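Local coordinates for protein aspartokinase (Synechocystis, PDB 3L76) that probably catalyses ATP-dependent phosphorylation of aspartate to 4-phospho-L-aspartate, and binds lysine and threonine at pockets formed by its ACT domains, at residues 556-561 against 568-573. Residues are numbered along the deposited sequence; the frame is centred on the assembly and turned at random.
Sequences INIEMI and ISCVVP. With THR (threonine), chain C; LYS (lysine), chain E.
I568 meets I561 methyl to methyl, CG2 to CG2 at 4.3 Å, while its other branch runs to the bound lysine, CG1 lying 3.5 Å from that ligand's CE. At S569 the backbone makes the contact: its O receives a CA-H...O approach from I561; the S569 hydroxyl is hydrogen-bonded to that of S531. C570 pairs with I561 as an antiparallel non-hydrogen-bonded pair, and its SG rests against I558 CG2 at 3.9 Å. V571 buries the most area against 556-561. Its N donates to M560 O (2.8 Å). Its O accepts from E559 N (2.9 Å), and the chain at E559 and M560 forms a classic beta bulge opposite this one valine. The M560 chain runs alongside V571, its CE on the valine's CG2. V572 offers CG2 to the CG2 of I556 and to N557 O, and P573 sets its ring beside the E559 carboxylate.

Across from V572 and P573, the chain of N557 and I558 holds the bound threonine. With CG anti to the backbone N (chi1 -174°), N557 presents OD1 to the ligand's N at 2.6 Å, and I558 takes the ligand's O and N with its own N and O. With an alanine in place of the asparagine, OD1 is gone and the ligand's amino group is likely to lean more on I558 O.

This hairpin belongs to the last ACT domain, and the threonine sits between it and the first, whose Q304 bonds to the backbone of I558, E559 and I561. Strand 520-533 borders 567-573 on its other edge, helix 543-552 covers C570 and I568, and M560 and V571 pack on strand 490-498.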
# COMPACT_ATOMS: atom_id res chain seq x y z
N ILE A 556 47.74 -26.97 -10.27
CA ILE A 556 47.08 -25.67 -10.31
C ILE A 556 47.93 -24.67 -9.53
O ILE A 556 48.25 -24.87 -8.35
CB ILE A 556 45.64 -25.77 -9.73
CG1 ILE A 556 44.73 -26.50 -10.69
CG2 ILE A 556 45.06 -24.40 -9.45
CD1 ILE A 556 43.35 -26.79 -10.14
N ASN A 557 48.32 -23.59 -10.19
CA ASN A 557 49.17 -22.62 -9.53
C ASN A 557 48.37 -21.68 -8.65
O ASN A 557 47.28 -21.23 -9.03
CB ASN A 557 49.99 -21.84 -10.55
CG ASN A 557 51.00 -20.92 -9.90
OD1 ASN A 557 51.81 -21.35 -9.07
ND2 ASN A 557 50.95 -19.64 -10.25
N ILE A 558 48.91 -21.35 -7.49
CA ILE A 558 48.23 -20.46 -6.57
C ILE A 558 48.80 -19.05 -6.70
O ILE A 558 49.95 -18.81 -6.34
CB ILE A 558 48.34 -20.95 -5.12
CG1 ILE A 558 47.80 -22.37 -5.00
CG2 ILE A 558 47.61 -19.99 -4.18
CD1 ILE A 558 48.03 -23.00 -3.65
N GLU A 559 47.99 -18.13 -7.22
CA GLU A 559 48.47 -16.78 -7.50
C GLU A 559 48.49 -15.91 -6.25
O GLU A 559 49.43 -15.16 -6.02
CB GLU A 559 47.61 -16.12 -8.58
CG GLU A 559 47.47 -16.92 -9.88
CD GLU A 559 46.92 -16.09 -11.03
OE1 GLU A 559 47.09 -14.85 -11.01
OE2 GLU A 559 46.32 -16.67 -11.96
N MET A 560 47.44 -16.00 -5.45
CA MET A 560 47.35 -15.23 -4.22
C MET A 560 46.66 -16.05 -3.15
O MET A 560 45.87 -16.93 -3.46
CB MET A 560 46.61 -13.91 -4.45
CG MET A 560 47.21 -13.02 -5.53
SD MET A 560 46.76 -11.27 -5.41
CE MET A 560 45.00 -11.35 -5.73
N ILE A 561 46.96 -15.78 -1.89
CA ILE A 561 46.27 -16.42 -0.78
C ILE A 561 45.87 -15.35 0.22
O ILE A 561 46.63 -14.41 0.47
CB ILE A 561 47.17 -17.43 -0.05
CG1 ILE A 561 47.76 -18.45 -1.01
CG2 ILE A 561 46.41 -18.12 1.07
CD1 ILE A 561 48.94 -19.20 -0.44
N ILE A 568 39.81 -19.71 4.08
CA ILE A 568 40.99 -19.60 3.23
C ILE A 568 40.53 -19.41 1.78
O ILE A 568 39.71 -20.18 1.29
CB ILE A 568 41.93 -20.83 3.31
CG1 ILE A 568 42.35 -21.10 4.75
CG2 ILE A 568 43.17 -20.59 2.47
CD1 ILE A 568 42.67 -22.56 5.02
N SER A 569 41.03 -18.36 1.14
CA SER A 569 40.82 -18.12 -0.29
C SER A 569 42.13 -18.22 -1.09
O SER A 569 43.16 -17.66 -0.69
CB SER A 569 40.20 -16.74 -0.51
OG SER A 569 38.91 -16.65 0.02
N CYS A 570 42.09 -18.91 -2.21
CA CYS A 570 43.21 -18.91 -3.16
C CYS A 570 42.76 -18.31 -4.47
O CYS A 570 41.73 -18.71 -5.02
CB CYS A 570 43.69 -20.33 -3.45
SG CYS A 570 44.52 -21.11 -2.09
N VAL A 571 43.52 -17.34 -4.96
CA VAL A 571 43.30 -16.85 -6.31
C VAL A 571 44.04 -17.75 -7.28
O VAL A 571 45.13 -18.23 -7.01
CB VAL A 571 43.75 -15.40 -6.51
CG1 VAL A 571 43.50 -14.96 -7.95
CG2 VAL A 571 43.00 -14.51 -5.58
N VAL A 572 43.43 -17.96 -8.43
CA VAL A 572 43.79 -19.08 -9.28
C VAL A 572 43.44 -18.70 -10.72
O VAL A 572 42.67 -17.76 -10.95
CB VAL A 572 43.02 -20.33 -8.80
CG1 VAL A 572 41.97 -20.78 -9.81
CG2 VAL A 572 43.96 -21.42 -8.40
N PRO A 573 44.04 -19.38 -11.69
CA PRO A 573 43.73 -19.02 -13.08
C PRO A 573 42.27 -19.31 -13.42
O PRO A 573 41.77 -20.38 -13.08
CB PRO A 573 44.67 -19.91 -13.89
CG PRO A 573 45.78 -20.24 -12.94
CD PRO A 573 45.14 -20.34 -11.59
N THR C . 52.50 -20.43 -6.73
CA THR C . 52.98 -21.23 -5.60
C THR C . 52.14 -22.49 -5.39
O THR C . 51.14 -22.71 -6.10
CB THR C . 53.05 -20.42 -4.30
OG1 THR C . 51.73 -19.96 -3.94
CG2 THR C . 53.95 -19.20 -4.49
OXT THR C . 52.48 -23.32 -4.53
N LYS E . 44.74 -23.01 11.41
CA LYS E . 44.65 -23.76 10.16
C LYS E . 46.01 -24.39 9.84
O LYS E . 47.00 -24.18 10.55
CB LYS E . 44.16 -22.87 9.01
CG LYS E . 44.99 -21.59 8.77
CD LYS E . 44.42 -20.77 7.60
CE LYS E . 43.16 -20.00 8.00
NZ LYS E . 43.42 -19.15 9.22
OXT LYS E . 46.13 -25.15 8.87